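Local coordinates for kirola (Actinidia deliciosa, PDB 4IGV), which is a kiwifruit allergen of the ripening-related MLP family and, like its Bet v 1 relatives, probably binds small apolar molecules, at residues V73-E78 / S82-I87; F58-T61 / E66-A69. One frame throughout, in Å; residues are numbered along the deposited sequence.

Contact 1: residues V73-E78 / S82-I87; sequences VEAIDE and SVTFKI
The carbonyl oxygen Ser82 O is gripped from several directions: Asp77 N donates to it at 2.9 Å, Ile76 CA adds a C-H...O contact to Ser82 O at 3.5 Å, and Tyr21 OH in helix 17-25 forms a further hydrogen bond. Asp77 and Ser82 also bond in the other sense, Ser82 N to Asp77 O at 2.9 Å. At the end of strand 65-77, the Asp77 carboxylate leads away from Ser82, and its OD1 takes a hydrogen bond from Thr80 N in the connecting turn.

Farther from the turn, the regular antiparallel pairing is broken by a classic beta bulge, in which Glu74 and Ala75 both face Thr84. The extra residue is taken up at Glu74, whose psi of -31° is nearly helical. Thr84 N still reaches Ala75 O at 2.9 Å, while Glu74 N meets Thr84 O at 2.8 Å with a bent N-H...O angle of 142°.

Side chains pack on both faces of the hairpin. With its CG anti to the backbone N (chi1 160°), Glu74 extends across the CG2 methyl of Thr84, and its OE1 lies 3.4 Å from Lys86 CB. The charges themselves do not meet, as Glu74 OE1 and Lys86 NZ are 5.0 Å apart. On the face bearing Val73, Ile76, Val83 and Phe85, the CG2 methyl of Val73 sits 4.0 Å from Phe85 CE1, obliquely to the ring. Ile76 reaches on to Tyr21 and Arg25 of helix 17-25.

Backbone bonds therefore carry most of the polar pairing. At that separation the Glu74 carboxylate can feel at most a loose attraction to Lys86, and the bond from Tyr21 anchors the hairpin to the neighbouring helix.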
loop_
_atom_site.group_PDB
_atom_site.type_symbol
_atom_site.label_atom_id
_atom_site.label_comp_id
_atom_site.label_asym_id
_atom_site.label_seq_id
_atom_site.Cartn_x
_atom_site.Cartn_y
_atom_site.Cartn_z
ATOM N N VAL A 73 7.029 4.410 7.423
ATOM C CA VAL A 73 5.939 3.750 8.147
ATOM C C VAL A 73 5.610 4.672 9.318
ATOM O O VAL A 73 6.384 4.793 10.282
ATOM C CB VAL A 73 6.316 2.387 8.616
ATOM C CG1 VAL A 73 5.152 1.815 9.485
ATOM C CG2 VAL A 73 6.574 1.440 7.423
ATOM N N GLU A 74 4.504 5.394 9.229
ATOM C CA GLU A 74 4.112 6.409 10.204
ATOM C C GLU A 74 3.426 5.788 11.405
ATOM O O GLU A 74 3.422 6.419 12.461
ATOM C CB GLU A 74 3.162 7.399 9.485
ATOM C CG GLU A 74 2.231 8.284 10.158
ATOM C CD GLU A 74 1.644 9.295 9.124
ATOM O OE1 GLU A 74 2.422 9.926 8.374
ATOM O OE2 GLU A 74 0.452 9.527 9.177
ATOM N N ALA A 75 2.730 4.682 11.229
ATOM C CA ALA A 75 1.934 4.079 12.289
ATOM C C ALA A 75 1.743 2.622 12.066
ATOM O O ALA A 75 1.644 2.165 10.919
ATOM C CB ALA A 75 0.558 4.798 12.371
ATOM N N ILE A 76 1.641 1.909 13.161
ATOM C CA ILE A 76 1.292 0.494 13.213
ATOM C C ILE A 76 0.325 0.262 14.327
ATOM O O ILE A 76 0.556 0.801 15.422
ATOM C CB ILE A 76 2.510 -0.404 13.412
ATOM C CG1 ILE A 76 3.381 -0.337 12.181
ATOM C CG2 ILE A 76 2.131 -1.871 13.763
ATOM C CD1 ILE A 76 4.643 -1.138 12.244
ATOM N N ASP A 77 -0.764 -0.451 14.083
ATOM C CA ASP A 77 -1.657 -0.908 15.137
ATOM C C ASP A 77 -1.783 -2.404 15.007
ATOM O O ASP A 77 -2.386 -2.906 14.057
ATOM C CB ASP A 77 -2.988 -0.198 15.061
ATOM C CG ASP A 77 -3.884 -0.572 16.206
ATOM O OD1 ASP A 77 -3.825 -1.696 16.724
ATOM O OD2 ASP A 77 -4.691 0.295 16.625
ATOM N N GLU A 78 -1.118 -3.150 15.879
ATOM C CA GLU A 78 -1.073 -4.610 15.741
ATOM C C GLU A 78 -2.402 -5.207 16.094
ATOM O O GLU A 78 -2.727 -6.298 15.588
ATOM C CB GLU A 78 0.077 -5.235 16.557
ATOM C CG GLU A 78 0.032 -5.031 18.006
ATOM C CD GLU A 78 -0.912 -5.885 18.885
ATOM O OE1 GLU A 78 -1.485 -6.928 18.417
ATOM O OE2 GLU A 78 -1.054 -5.485 20.115
ATOM N N SER A 82 -3.292 -2.844 11.262
ATOM C CA SER A 82 -3.165 -1.673 10.422
ATOM C C SER A 82 -1.734 -1.197 10.311
ATOM O O SER A 82 -0.962 -1.279 11.282
ATOM C CB SER A 82 -4.054 -0.557 10.994
ATOM O OG SER A 82 -4.068 0.572 10.153
ATOM N N VAL A 83 -1.398 -0.688 9.140
ATOM C CA VAL A 83 -0.090 -0.063 8.904
ATOM C C VAL A 83 -0.323 1.143 8.018
ATOM O O VAL A 83 -1.136 1.103 7.083
ATOM C CB VAL A 83 0.947 -1.058 8.394
ATOM C CG1 VAL A 83 0.460 -1.766 7.142
ATOM C CG2 VAL A 83 2.341 -0.339 8.172
ATOM N N THR A 84 0.306 2.258 8.388
ATOM C CA THR A 84 0.181 3.520 7.691
ATOM C C THR A 84 1.523 3.931 7.078
ATOM O O THR A 84 2.533 4.042 7.777
ATOM C CB THR A 84 -0.286 4.646 8.612
ATOM O OG1 THR A 84 -1.544 4.278 9.201
ATOM C CG2 THR A 84 -0.429 5.971 7.880
ATOM N N PHE A 85 1.494 4.141 5.765
ATOM C CA PHE A 85 2.651 4.555 4.968
ATOM C C PHE A 85 2.486 6.006 4.537
ATOM O O PHE A 85 1.429 6.412 4.041
ATOM C CB PHE A 85 2.720 3.721 3.721
ATOM C CG PHE A 85 2.899 2.246 3.959
ATOM C CD1 PHE A 85 4.155 1.692 4.124
ATOM C CD2 PHE A 85 1.809 1.425 4.013
ATOM C CE1 PHE A 85 4.298 0.288 4.363
ATOM C CE2 PHE A 85 1.933 0.032 4.241
ATOM C CZ PHE A 85 3.180 -0.521 4.421
ATOM N N LYS A 86 3.483 6.837 4.828
ATOM C CA LYS A 86 3.521 8.224 4.363
ATOM C C LYS A 86 4.485 8.310 3.177
ATOM O O LYS A 86 5.642 7.984 3.342
ATOM C CB LYS A 86 3.960 9.192 5.472
ATOM C CG LYS A 86 4.188 10.606 4.981
ATOM C CD LYS A 86 4.643 11.493 6.143
ATOM C CE LYS A 86 5.069 12.823 5.666
ATOM N NZ LYS A 86 5.592 13.522 6.875
ATOM N N ILE A 87 4.034 8.791 2.037
ATOM C CA ILE A 87 4.900 8.973 0.881
ATOM C C ILE A 87 5.664 10.257 1.041
ATOM O O ILE A 87 5.063 11.312 1.264
ATOM C CB ILE A 87 4.116 8.955 -0.468
ATOM C CG1 ILE A 87 3.249 7.695 -0.570
ATOM C CG2 ILE A 87 5.134 9.131 -1.656
ATOM C CD1 ILE A 87 2.300 7.643 -1.780
#

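Contact 2: residues F58-T61 / E66-A69; sequences FKYT and EKTA
Tyr60 and Lys67 satisfy each other's backbone polar groups: Lys67 N donates to Tyr60 O at 2.7 Å, and Tyr60 N returns an almost straight bond (178°) to Lys67 O at 3.0 Å. Phe58 and Ala69 are joined in the same two-way manner, with Phe58 N to Ala69 O at 2.8 Å and the longer Ala69 N to Phe58 O at 3.1 Å. Thr68 CA supplements that carbonyl with a C-H...O contact to Phe58 O at 3.2 Å.

Two further polar groups are satisfied outside the hairpin: Thr68 N by Asp91 OD2, and Thr61 OG1 by Gln40 OE1 of strand 39-46.

With chi1 at 69°, the Tyr60 ring folds over the opposite strand, where Lys67 CB lies over one face in a CH-pi contact, 3.8 Å from the ring centroid. The hydroxyl ends on a water in the plane of the ring, 2.7 Å from Tyr60 OH, and this water donates to Thr68 O at 2.9 Å. Phe136 of helix 131-145 also meets this ring, the two planes at about 55°. The water satisfies the hydroxyl of a buried tyrosine and links it to the partner strand's backbone, while the CH-pi contact limits the tilt of the ring.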
loop_
_atom_site.group_PDB
_atom_site.type_symbol
_atom_site.label_atom_id
_atom_site.label_comp_id
_atom_site.label_asym_id
_atom_site.label_seq_id
_atom_site.Cartn_x
_atom_site.Cartn_y
_atom_site.Cartn_z
ATOM N N PHE A 58 10.191 2.001 -3.062
ATOM C CA PHE A 58 9.417 1.172 -3.960
ATOM C C PHE A 58 9.744 1.501 -5.390
ATOM O O PHE A 58 9.810 2.679 -5.780
ATOM C CB PHE A 58 7.932 1.405 -3.743
ATOM C CG PHE A 58 7.425 0.999 -2.395
ATOM C CD1 PHE A 58 7.001 -0.252 -2.138
ATOM C CD2 PHE A 58 7.398 1.910 -1.339
ATOM C CE1 PHE A 58 6.523 -0.635 -0.891
ATOM C CE2 PHE A 58 6.928 1.527 -0.118
ATOM C CZ PHE A 58 6.488 0.277 0.105
ATOM N N LYS A 59 9.961 0.442 -6.178
ATOM C CA LYS A 59 10.059 0.558 -7.612
ATOM C C LYS A 59 8.810 -0.148 -8.143
ATOM O O LYS A 59 8.593 -1.324 -7.856
ATOM C CB LYS A 59 11.305 -0.143 -8.142
ATOM C CG LYS A 59 12.587 0.493 -7.667
ATOM C CD LYS A 59 13.765 -0.252 -8.233
ATOM C CE LYS A 59 13.844 -0.118 -9.722
ATOM N NZ LYS A 59 15.156 -0.609 -10.230
ATOM N N TYR A 60 7.973 0.574 -8.885
ATOM C CA TYR A 60 6.719 0.058 -9.346
ATOM C C TYR A 60 6.356 0.553 -10.720
ATOM O O TYR A 60 7.023 1.444 -11.258
ATOM C CB TYR A 60 5.597 0.375 -8.300
ATOM C CG TYR A 60 5.175 1.826 -8.119
ATOM C CD1 TYR A 60 4.032 2.309 -8.696
ATOM C CD2 TYR A 60 5.931 2.712 -7.362
ATOM C CE1 TYR A 60 3.609 3.668 -8.494
ATOM C CE2 TYR A 60 5.539 4.048 -7.175
ATOM C CZ TYR A 60 4.377 4.511 -7.718
ATOM O OH TYR A 60 3.973 5.819 -7.541
ATOM N N THR A 61 5.343 -0.053 -11.305
ATOM C CA THR A 61 4.913 0.293 -12.634
ATOM C C THR A 61 3.409 0.505 -12.622
ATOM O O THR A 61 2.657 -0.352 -12.143
ATOM C CB THR A 61 5.301 -0.823 -13.614
ATOM O OG1 THR A 61 6.730 -0.966 -13.653
ATOM C CG2 THR A 61 4.797 -0.527 -15.031
ATOM N N GLU A 66 7.340 3.249 -15.313
ATOM C CA GLU A 66 8.085 2.954 -14.110
ATOM C C GLU A 66 8.119 4.200 -13.228
ATOM O O GLU A 66 8.384 5.326 -13.711
ATOM C CB GLU A 66 9.494 2.451 -14.424
ATOM C CG GLU A 66 9.516 1.119 -15.196
ATOM C CD GLU A 66 10.924 0.565 -15.409
ATOM O OE1 GLU A 66 11.910 1.116 -14.873
ATOM O OE2 GLU A 66 11.027 -0.430 -16.149
ATOM N N LYS A 67 7.779 3.972 -11.969
ATOM C CA LYS A 67 7.734 5.019 -10.968
ATOM C C LYS A 67 8.488 4.594 -9.729
ATOM O O LYS A 67 8.781 3.419 -9.544
ATOM C CB LYS A 67 6.306 5.351 -10.618
ATOM C CG LYS A 67 5.564 6.026 -11.818
ATOM C CD LYS A 67 4.207 6.486 -11.454
ATOM C CE LYS A 67 3.427 6.846 -12.695
ATOM N NZ LYS A 67 3.369 8.286 -12.936
ATOM N N THR A 68 8.804 5.556 -8.873
ATOM C CA THR A 68 9.405 5.237 -7.585
ATOM C C THR A 68 8.721 6.026 -6.470
ATOM O O THR A 68 8.113 7.066 -6.725
ATOM C CB THR A 68 10.936 5.493 -7.508
ATOM O OG1 THR A 68 11.228 6.907 -7.597
ATOM C CG2 THR A 68 11.672 4.745 -8.588
ATOM N N ALA A 69 8.841 5.537 -5.254
ATOM C CA ALA A 69 8.346 6.242 -4.061
ATOM C C ALA A 69 9.236 5.863 -2.905
ATOM O O ALA A 69 9.701 4.719 -2.800
ATOM C CB ALA A 69 6.950 5.846 -3.747
HETATM O O HOH W 1 5.363 7.833 -6.382
#

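How the contacts relate
Contact 2 closes before contact 1 opens along the chain, and their centres lie about 19 Å apart. Strand 65-77 serves both: its early part pairs with strand 55-62 in contact 2 and its later part with strand 82-88 in contact 1, making two successive hairpins. These three strands are neighbours in the seven-stranded antiparallel sheet that, with the long C-terminal helix 131-145 and the two short helices 17-25 and 30-34, makes up the Bet v 1-like fold. The two regions also touch directly, where Ile87 CG2 packs 4.3 Å from Ala69 CB. Through this one long strand the hairpin beside helix 17-25 is continuous with the one whose Tyr60 meets Phe136 of the C-terminal helix.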